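Local coordinates for 3-oxoacyl-[acyl-carrier-protein] synthase 2 (Rickettsia rickettsii, PDB 4JGA) that probably catalyses the condensation of malonyl-ACP with a growing acyl chain, the carbon-carbon bond-forming elongation step of bacterial fatty acid synthesis, at residues M91-H96 with G132-E137; R243-D248 with V352-T357; A339-L344 with V398-V403. One frame throughout, in Å; residues are numbered along the deposited sequence. Where two conformers were deposited one is given.

Contact 1 of 3, residues M91-H96 with G132-E137; sequences MDKFIH and GLKMIE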
loop_
_atom_site.group_PDB
_atom_site.type_symbol
_atom_site.label_atom_id
_atom_site.label_comp_id
_atom_site.label_asym_id
_atom_site.label_seq_id
_atom_site.Cartn_x
_atom_site.Cartn_y
_atom_site.Cartn_z
ATOM N N MET A 91 -10.415 13.200 -9.583
ATOM C CA MET A 91 -9.396 12.279 -9.093
ATOM C C MET A 91 -8.144 12.346 -9.957
ATOM O O MET A 91 -8.197 12.802 -11.096
ATOM C CB MET A 91 -9.947 10.847 -9.087
ATOM C CG MET A 91 -11.313 10.680 -8.390
ATOM S SD MET A 91 -11.369 11.211 -6.669
ATOM C CE MET A 91 -10.638 9.849 -5.877
ATOM N N ASP A 92 -7.010 11.920 -9.398
ATOM C CA ASP A 92 -5.782 11.806 -10.158
ATOM C C ASP A 92 -5.962 10.778 -11.298
ATOM O O ASP A 92 -6.722 9.805 -11.183
ATOM C CB ASP A 92 -4.621 11.372 -9.268
ATOM C CG ASP A 92 -3.273 11.521 -9.954
ATOM O OD1 ASP A 92 -2.751 12.676 -9.953
ATOM O OD2 ASP A 92 -2.768 10.520 -10.541
ATOM N N LYS A 93 -5.249 11.006 -12.381
ATOM C CA LYS A 93 -5.261 10.103 -13.524
ATOM C C LYS A 93 -4.926 8.660 -13.213
ATOM O O LYS A 93 -5.439 7.793 -13.891
ATOM C CB LYS A 93 -4.314 10.597 -14.616
ATOM C CG LYS A 93 -4.935 11.715 -15.413
ATOM C CD LYS A 93 -3.894 12.628 -16.006
ATOM C CE LYS A 93 -3.142 11.989 -17.134
ATOM N NZ LYS A 93 -3.527 12.730 -18.357
ATOM N N PHE A 94 -4.090 8.379 -12.202
ATOM C CA PHE A 94 -3.848 6.973 -11.854
ATOM C C PHE A 94 -5.169 6.312 -11.514
ATOM O O PHE A 94 -5.383 5.167 -11.874
ATOM C CB PHE A 94 -2.776 6.736 -10.777
ATOM C CG PHE A 94 -3.286 6.779 -9.358
ATOM C CD1 PHE A 94 -3.373 7.987 -8.681
ATOM C CD2 PHE A 94 -3.644 5.615 -8.693
ATOM C CE1 PHE A 94 -3.852 8.048 -7.387
ATOM C CE2 PHE A 94 -4.132 5.671 -7.413
ATOM C CZ PHE A 94 -4.221 6.884 -6.748
ATOM N N ILE A 95 -6.077 7.055 -10.899
ATOM C CA ILE A 95 -7.395 6.531 -10.556
ATOM C C ILE A 95 -8.266 6.379 -11.828
ATOM O O ILE A 95 -8.987 5.392 -11.962
ATOM C CB ILE A 95 -8.081 7.377 -9.467
ATOM C CG1 ILE A 95 -7.327 7.166 -8.147
ATOM C CG2 ILE A 95 -9.546 6.995 -9.354
ATOM C CD1 ILE A 95 -7.658 8.140 -7.032
ATOM N N HIS A 96 -8.163 7.321 -12.767
ATOM C CA HIS A 96 -8.899 7.215 -14.008
ATOM C C HIS A 96 -8.482 5.918 -14.727
ATOM O O HIS A 96 -9.327 5.167 -15.172
ATOM C CB HIS A 96 -8.624 8.355 -14.963
ATOM C CG HIS A 96 -8.975 9.719 -14.449
ATOM N ND1 HIS A 96 -8.646 10.861 -15.147
ATOM C CD2 HIS A 96 -9.541 10.132 -13.298
ATOM C CE1 HIS A 96 -9.046 11.922 -14.467
ATOM N NE2 HIS A 96 -9.582 11.506 -13.338
ATOM N N GLY A 132 -0.854 9.584 -6.604
ATOM C CA GLY A 132 -1.411 10.824 -7.123
ATOM C C GLY A 132 -0.393 11.924 -7.260
ATOM O O GLY A 132 -0.550 13.034 -6.692
ATOM N N LEU A 133 0.666 11.618 -7.986
ATOM C CA LEU A 133 1.828 12.493 -8.097
ATOM C C LEU A 133 1.490 13.825 -8.740
ATOM O O LEU A 133 1.836 14.880 -8.200
ATOM C CB LEU A 133 2.933 11.796 -8.869
ATOM C CG LEU A 133 4.195 12.627 -9.039
ATOM C CD1 LEU A 133 4.727 13.054 -7.683
ATOM C CD2 LEU A 133 5.233 11.880 -9.848
ATOM N N LYS A 134 0.792 13.795 -9.873
ATOM C CA LYS A 134 0.373 15.015 -10.552
ATOM C C LYS A 134 -0.581 15.851 -9.648
ATOM O O LYS A 134 -0.476 17.064 -9.582
ATOM C CB LYS A 134 -0.284 14.685 -11.897
ATOM C CG LYS A 134 -0.918 15.896 -12.570
ATOM C CD LYS A 134 -1.188 15.637 -14.050
ATOM C CE LYS A 134 -2.004 16.747 -14.715
ATOM N NZ LYS A 134 -1.239 18.025 -14.761
ATOM N N MET A 135 -1.493 15.185 -8.962
ATOM C CA MET A 135 -2.455 15.847 -8.100
ATOM C C MET A 135 -1.742 16.603 -6.980
ATOM O O MET A 135 -2.013 17.789 -6.770
ATOM C CB MET A 135 -3.459 14.829 -7.526
ATOM C CG MET A 135 -4.590 15.427 -6.684
ATOM S SD MET A 135 -5.493 16.761 -7.479
ATOM C CE MET A 135 -6.091 15.926 -8.976
ATOM N N ILE A 136 -0.764 15.954 -6.348
ATOM C CA ILE A 136 -0.020 16.577 -5.260
ATOM C C ILE A 136 0.874 17.686 -5.799
ATOM O O ILE A 136 0.922 18.753 -5.233
ATOM C CB ILE A 136 0.793 15.555 -4.436
ATOM C CG1 ILE A 136 -0.154 14.551 -3.772
ATOM C CG2 ILE A 136 1.632 16.243 -3.355
ATOM C CD1 ILE A 136 0.534 13.392 -3.067
ATOM N N GLU A 137 1.565 17.416 -6.897
ATOM C CA GLU A 137 2.466 18.385 -7.521
ATOM C C GLU A 137 1.701 19.628 -7.926
ATOM O O GLU A 137 2.049 20.726 -7.517
ATOM C CB GLU A 137 3.165 17.743 -8.737
ATOM C CG GLU A 137 3.979 18.690 -9.611
ATOM C CD GLU A 137 4.738 17.950 -10.692
ATOM O OE1 GLU A 137 4.281 16.863 -11.079
ATOM O OE2 GLU A 137 5.816 18.449 -11.110
HETATM O O HOH W 1 -0.094 11.370 -11.174
#

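Contact 2 of 3, residues R243-D248 with V352-T357; sequences RPWDKD and VLMSST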
loop_
_atom_site.group_PDB
_atom_site.type_symbol
_atom_site.label_atom_id
_atom_site.label_comp_id
_atom_site.label_asym_id
_atom_site.label_seq_id
_atom_site.Cartn_x
_atom_site.Cartn_y
_atom_site.Cartn_z
ATOM N N ARG A 243 15.304 -1.241 -24.690
ATOM C CA ARG A 243 16.019 -2.323 -25.379
ATOM C C ARG A 243 16.623 -3.339 -24.403
ATOM O O ARG A 243 17.843 -3.495 -24.305
ATOM C CB ARG A 243 17.068 -1.747 -26.341
ATOM C CG ARG A 243 17.997 -0.696 -25.763
ATOM C CD ARG A 243 18.597 0.181 -26.863
ATOM N NE ARG A 243 19.115 -0.596 -27.987
ATOM C CZ ARG A 243 18.646 -0.614 -29.244
ATOM N NH1 ARG A 243 17.617 0.126 -29.643
ATOM N NH2 ARG A 243 19.236 -1.404 -30.139
ATOM N N PRO A 244 15.744 -4.070 -23.698
ATOM C CA PRO A 244 16.204 -4.991 -22.666
ATOM C C PRO A 244 17.205 -6.013 -23.194
ATOM O O PRO A 244 17.015 -6.585 -24.266
ATOM C CB PRO A 244 14.912 -5.659 -22.160
ATOM C CG PRO A 244 13.818 -4.707 -22.574
ATOM C CD PRO A 244 14.292 -4.149 -23.894
ATOM N N TRP A 245 18.276 -6.176 -22.427
ATOM C CA TRP A 245 19.413 -7.059 -22.705
ATOM C C TRP A 245 20.241 -6.692 -23.942
ATOM O O TRP A 245 21.151 -7.441 -24.313
ATOM C CB TRP A 245 18.980 -8.523 -22.735
ATOM C CG TRP A 245 18.196 -8.909 -21.546
ATOM C CD1 TRP A 245 18.656 -9.069 -20.242
ATOM C CD2 TRP A 245 16.803 -9.192 -21.507
ATOM N NE1 TRP A 245 17.600 -9.423 -19.409
ATOM C CE2 TRP A 245 16.465 -9.513 -20.156
ATOM C CE3 TRP A 245 15.794 -9.207 -22.470
ATOM C CZ2 TRP A 245 15.183 -9.832 -19.779
ATOM C CZ3 TRP A 245 14.516 -9.539 -22.076
ATOM C CH2 TRP A 245 14.222 -9.860 -20.763
ATOM N N ASP A 246 19.911 -5.565 -24.592
ATOM C CA ASP A 246 20.670 -5.081 -25.741
ATOM C C ASP A 246 21.904 -4.350 -25.210
ATOM O O ASP A 246 21.858 -3.692 -24.162
ATOM C CB ASP A 246 19.852 -4.139 -26.613
ATOM C CG ASP A 246 20.572 -3.767 -27.892
ATOM O OD1 ASP A 246 20.493 -4.565 -28.861
ATOM O OD2 ASP A 246 21.221 -2.675 -27.916
ATOM N N LYS A 247 23.008 -4.490 -25.928
ATOM C CA LYS A 247 24.253 -3.849 -25.547
ATOM C C LYS A 247 24.160 -2.348 -25.494
ATOM O O LYS A 247 24.969 -1.737 -24.811
ATOM C CB LYS A 247 25.393 -4.258 -26.487
ATOM C CG LYS A 247 25.904 -5.652 -26.172
ATOM C CD LYS A 247 27.258 -5.961 -26.780
ATOM C CE LYS A 247 27.618 -7.407 -26.507
ATOM N NZ LYS A 247 28.814 -7.813 -27.239
ATOM N N ASP A 248 23.235 -1.738 -26.239
ATOM C CA ASP A 248 23.115 -0.276 -26.194
ATOM C C ASP A 248 22.074 0.218 -25.180
ATOM O O ASP A 248 21.744 1.408 -25.166
ATOM C CB ASP A 248 22.833 0.297 -27.562
ATOM C CG ASP A 248 23.390 1.699 -27.712
ATOM O OD1 ASP A 248 24.509 1.964 -27.197
ATOM O OD2 ASP A 248 22.744 2.572 -28.351
ATOM N N VAL A 352 13.621 -22.684 -22.583
ATOM C CA VAL A 352 12.647 -21.763 -22.046
ATOM C C VAL A 352 12.731 -20.439 -22.815
ATOM O O VAL A 352 13.816 -20.013 -23.207
ATOM C CB VAL A 352 12.858 -21.532 -20.538
ATOM C CG1 VAL A 352 14.122 -20.726 -20.276
ATOM C CG2 VAL A 352 11.654 -20.823 -19.959
ATOM N N LEU A 353 11.574 -19.816 -23.025
ATOM C CA LEU A 353 11.491 -18.523 -23.654
ATOM C C LEU A 353 11.350 -17.481 -22.561
ATOM O O LEU A 353 10.670 -17.711 -21.557
ATOM C CB LEU A 353 10.285 -18.434 -24.598
ATOM C CG LEU A 353 10.486 -18.742 -26.097
ATOM C CD1 LEU A 353 11.322 -19.986 -26.349
ATOM C CD2 LEU A 353 9.152 -18.796 -26.819
ATOM N N MET A 354 11.964 -16.324 -22.775
ATOM C CA MET A 354 11.803 -15.170 -21.880
ATOM C C MET A 354 11.742 -13.901 -22.715
ATOM O O MET A 354 12.527 -13.756 -23.634
ATOM C CB MET A 354 12.949 -15.080 -20.854
ATOM C CG MET A 354 12.905 -13.810 -20.000
ATOM S SD MET A 354 13.917 -13.807 -18.475
ATOM C CE MET A 354 15.548 -13.560 -19.108
ATOM N N SER A 355 10.826 -12.988 -22.389
ATOM C CA SER A 355 10.782 -11.692 -23.071
ATOM C C SER A 355 10.357 -10.573 -22.115
ATOM O O SER A 355 9.806 -10.825 -21.047
ATOM C CB SER A 355 9.868 -11.747 -24.290
ATOM O OG SER A 355 8.503 -11.756 -23.939
ATOM N N SER A 356 10.707 -9.340 -22.497
ATOM C CA SER A 356 10.271 -8.162 -21.787
ATOM C C SER A 356 9.340 -7.370 -22.671
ATOM O O SER A 356 9.722 -6.882 -23.748
ATOM C CB SER A 356 11.427 -7.271 -21.389
ATOM O OG SER A 356 10.897 -6.087 -20.823
ATOM N N THR A 357 8.108 -7.237 -22.222
ATOM C CA THR A 357 7.154 -6.392 -22.924
ATOM C C THR A 357 7.353 -4.911 -22.610
ATOM O O THR A 357 6.710 -4.066 -23.204
ATOM C CB THR A 357 5.716 -6.811 -22.583
ATOM O OG1 THR A 357 5.598 -7.045 -21.170
ATOM C CG2 THR A 357 5.378 -8.068 -23.336
#

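Contact 3 of 3, residues A339-L344 with V398-V403; sequences AAVQKL and VNIDLV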
loop_
_atom_site.group_PDB
_atom_site.type_symbol
_atom_site.label_atom_id
_atom_site.label_comp_id
_atom_site.label_asym_id
_atom_site.label_seq_id
_atom_site.Cartn_x
_atom_site.Cartn_y
_atom_site.Cartn_z
ATOM N N ALA A 339 21.146 -13.327 -15.266
ATOM C CA ALA A 339 22.021 -14.303 -14.597
ATOM C C ALA A 339 21.201 -15.117 -13.605
ATOM O O ALA A 339 21.358 -16.347 -13.550
ATOM C CB ALA A 339 23.224 -13.635 -13.925
ATOM N N ALA A 340 20.313 -14.471 -12.859
ATOM C CA ALA A 340 19.427 -15.224 -11.946
ATOM C C ALA A 340 18.514 -16.237 -12.692
ATOM O O ALA A 340 18.381 -17.378 -12.288
ATOM C CB ALA A 340 18.576 -14.273 -11.100
ATOM N N VAL A 341 17.904 -15.793 -13.791
ATOM C CA VAL A 341 17.108 -16.669 -14.647
ATOM C C VAL A 341 17.907 -17.856 -15.198
ATOM O O VAL A 341 17.494 -19.013 -15.090
ATOM C CB VAL A 341 16.444 -15.857 -15.779
ATOM C CG1 VAL A 341 15.874 -16.783 -16.845
ATOM C CG2 VAL A 341 15.363 -14.955 -15.191
ATOM N N GLN A 342 19.094 -17.579 -15.729
ATOM C CA GLN A 342 19.912 -18.649 -16.304
ATOM C C GLN A 342 20.406 -19.653 -15.234
ATOM O O GLN A 342 20.404 -20.855 -15.468
ATOM C CB GLN A 342 21.019 -18.069 -17.208
ATOM C CG GLN A 342 20.375 -17.467 -18.447
ATOM C CD GLN A 342 21.310 -16.902 -19.486
ATOM O OE1 GLN A 342 20.949 -16.834 -20.660
ATOM N NE2 GLN A 342 22.489 -16.460 -19.072
ATOM N N LYS A 343 20.767 -19.146 -14.060
ATOM C CA LYS A 343 21.154 -19.982 -12.935
ATOM C C LYS A 343 20.041 -20.955 -12.625
ATOM O O LYS A 343 20.264 -22.138 -12.473
ATOM C CB LYS A 343 21.409 -19.112 -11.692
ATOM C CG LYS A 343 22.119 -19.805 -10.519
ATOM C CD LYS A 343 23.513 -19.190 -10.380
ATOM C CE LYS A 343 24.392 -19.909 -9.350
ATOM N NZ LYS A 343 25.081 -21.081 -9.925
ATOM N N LEU A 344 18.820 -20.438 -12.549
ATOM C CA LEU A 344 17.675 -21.254 -12.175
ATOM C C LEU A 344 17.186 -22.188 -13.296
ATOM O O LEU A 344 16.748 -23.327 -13.008
ATOM C CB LEU A 344 16.545 -20.311 -11.766
ATOM C CG LEU A 344 15.411 -20.772 -10.894
ATOM C CD1 LEU A 344 15.866 -21.560 -9.674
ATOM C CD2 LEU A 344 14.651 -19.503 -10.479
ATOM N N VAL A 398 23.925 -13.767 -22.808
ATOM C CA VAL A 398 22.657 -14.380 -23.187
ATOM C C VAL A 398 22.859 -15.827 -23.659
ATOM O O VAL A 398 23.690 -16.085 -24.532
ATOM C CB VAL A 398 21.925 -13.565 -24.265
ATOM C CG1 VAL A 398 20.735 -14.332 -24.812
ATOM C CG2 VAL A 398 21.476 -12.233 -23.676
ATOM N N ASN A 399 22.118 -16.762 -23.058
ATOM C CA ASN A 399 22.202 -18.188 -23.424
ATOM C C ASN A 399 20.847 -18.832 -23.583
ATOM O O ASN A 399 20.748 -20.053 -23.641
ATOM C CB ASN A 399 22.910 -18.967 -22.320
ATOM C CG ASN A 399 24.402 -18.890 -22.399
ATOM O OD1 ASN A 399 24.994 -18.696 -23.453
ATOM N ND2 ASN A 399 25.030 -19.061 -21.244
ATOM N N ILE A 400 19.796 -18.035 -23.600
ATOM C CA ILE A 400 18.452 -18.550 -23.832
ATOM C C ILE A 400 17.780 -17.684 -24.862
ATOM O O ILE A 400 18.281 -16.624 -25.209
ATOM C CB ILE A 400 17.580 -18.565 -22.558
ATOM C CG1 ILE A 400 17.554 -17.193 -21.908
ATOM C CG2 ILE A 400 18.102 -19.608 -21.584
ATOM C CD1 ILE A 400 16.507 -17.134 -20.825
ATOM N N ASP A 401 16.651 -18.174 -25.354
ATOM C CA ASP A 401 15.846 -17.481 -26.350
ATOM C C ASP A 401 15.067 -16.314 -25.696
ATOM O O ASP A 401 14.176 -16.532 -24.887
ATOM C CB ASP A 401 14.892 -18.485 -26.989
ATOM C CG ASP A 401 14.191 -17.941 -28.210
ATOM O OD1 ASP A 401 14.105 -16.707 -28.399
ATOM O OD2 ASP A 401 13.730 -18.790 -28.994
ATOM N N LEU A 402 15.424 -15.085 -26.058
ATOM C CA LEU A 402 14.791 -13.878 -25.519
ATOM C C LEU A 402 13.743 -13.326 -26.470
ATOM O O LEU A 402 13.279 -12.173 -26.322
ATOM C CB LEU A 402 15.826 -12.804 -25.210
ATOM C CG LEU A 402 16.807 -13.132 -24.079
ATOM C CD1 LEU A 402 17.859 -12.032 -23.928
ATOM C CD2 LEU A 402 16.095 -13.420 -22.752
ATOM N N VAL A 403 13.351 -14.150 -27.438
ATOM C CA VAL A 403 12.264 -13.794 -28.353
ATOM C C VAL A 403 12.572 -12.439 -28.980
ATOM O O VAL A 403 11.723 -11.545 -29.010
ATOM C CB VAL A 403 10.885 -13.734 -27.631
ATOM C CG1 VAL A 403 9.740 -13.821 -28.658
ATOM C CG2 VAL A 403 10.711 -14.865 -26.636
#

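Contact 1 of 3, residues M91-H96 with G132-E137
D92 meets the first turn of helix 133-146 with its carboxylate: OD1 accepts from M135 N at 3.0 Å, met nearly along its C-O bond, although the N-H itself is bent (138°). The motif is a helix N-cap, D92 before helix 93-109, one of whose oxygens also takes a first-turn amide of the neighbouring helix. The other oxygen, OD2, accepts from the amide of F94 at 3.0 Å in an almost straight bond, the classical cap. Water 1 adds a bridge, donating to D92 OD2 and accepting from K134 N. Aspartate suits the place because its short side chain can satisfy first-turn amides of both helices, and their N-termini would be expected to stabilise its negative charge.

D92 CG is anti to the backbone N (chi1 -168°), which sends the carboxylate over G132, the N-cap residue of the second helix; D92 CG comes within 3.5 Å of G132 CA. The F94 ring also comes up to G132, its CE1 3.5 Å from G132 N. M135 runs past D92 in the opposite direction, and its side chain packs on F155 and A158 of helix 155-159. K134 turns its ammonium away to a salt bridge with D138, while L133 and I136 pack against I136 of the second subunit. At the flank of the carboxylate, M135 CB rests 3.3 Å from D92 OD1.

Contact 2 of 3, residues R243-D248 with V352-T357
A type II beta turn, R243 to D246, presses its two central residues against the edge strand 353-355 of the large sheet in this thiolase-like fold. W245 covers most. Its indole enters with the six-membered ring leading: CZ3 is 3.8 Å from S356 N, which lies at the ring edge near its plane, and CH2 is 3.9 Å from S356 CB. M354 crosses the indole at about a right angle. Its CE approaches W245 CZ2 to 3.8 Å, and SD stands obliquely, 5.3 Å from the centroid of the six-membered ring, a Met-aromatic contact. The flexible thioether, bent at chi3 (76°), can follow the outline of a rigid indole.

P244, whose ring fits the second position of the turn, brings CG to 3.7 Å from S356 OG, a hydroxyl that is hydrogen-bonded to G327 O. The ends of the turn are tied together: D246 OD2 accepts from R243 NE at 3.0 Å in a salt bridge, and from D248 N on the opposite face of the carboxylate, closing an Asx turn. W245 N is held by D334 of helix 331-345; L338 of that helix touches both W245 and M354, while M354 also packs on I323 of the neighbouring strand 322-324.

Contact 3 of 3, residues A339-L344 with V398-V403
Q342 and I400 bury the most surface here; N399, just before I400, adds a smaller share, and V341 completes the apolar part. Q342 reaches from its helix to the loop backbone: OE1 accepts from N399 N at 2.7 Å. The bond is somewhat bent at the hydrogen (144°), and the donor sits a little off the carbonyl plane, tilted by 17°. Q342 CG lies anti to the carbonyl carbon, and beyond it the extended chain (chi2 -177°) carries OE1 out to N399 N. Glutamine is apt because its two ends do different work: while OE1 receives the loop N-H, NE2 donates to E397 O, the amide thus gripping backbone on both sides of V398. N399 is crossed by Q342 at about a right angle, with its CB 3.3 Å from Q342 OE1.

The contact belongs to the outer layer of the thiolase-like fold, where helix 331-345 packs beside edge strand 353-355 and the loop between strands 384-385 and 408-409, braced by an Asx turn in which D401 OD1 accepts from V403 N, closes against both.

I400 joins the polar and apolar parts: its CG1 lies 3.6 Å from Q342 OE1, and its CD1 reaches V341 CG1, 4.0 Å away, the two side chains crossing at about a right angle. Branched at CB, V341 and I400 can each offer one arm to the other while staying short. The same V341 also touches M306 of helix 300-312 and M354 of the strand, whereas I400 also meets L346.

Contacts 2 and 3 are neighbours, their centres about 10 Å apart, whereas contact 1 lies on the opposite side of the chain's centre, about 31 Å and 38 Å from them centre to centre. Contact 1 closes first along the sequence; the segments of the other two then alternate, 243-248, 339-344, 352-357 and 398-403. Helix 331-345 leads into strand 353-355, so the two contacts share this helix-strand unit. M354 joins them: its N lies 3.1 Å from D401 O, a probable hydrogen bond, and its side chain packs on L402 and V341. Thus one region couples the N- and C-terminal beta-ketoacyl synthase domains, while contact 1 borders the second subunit.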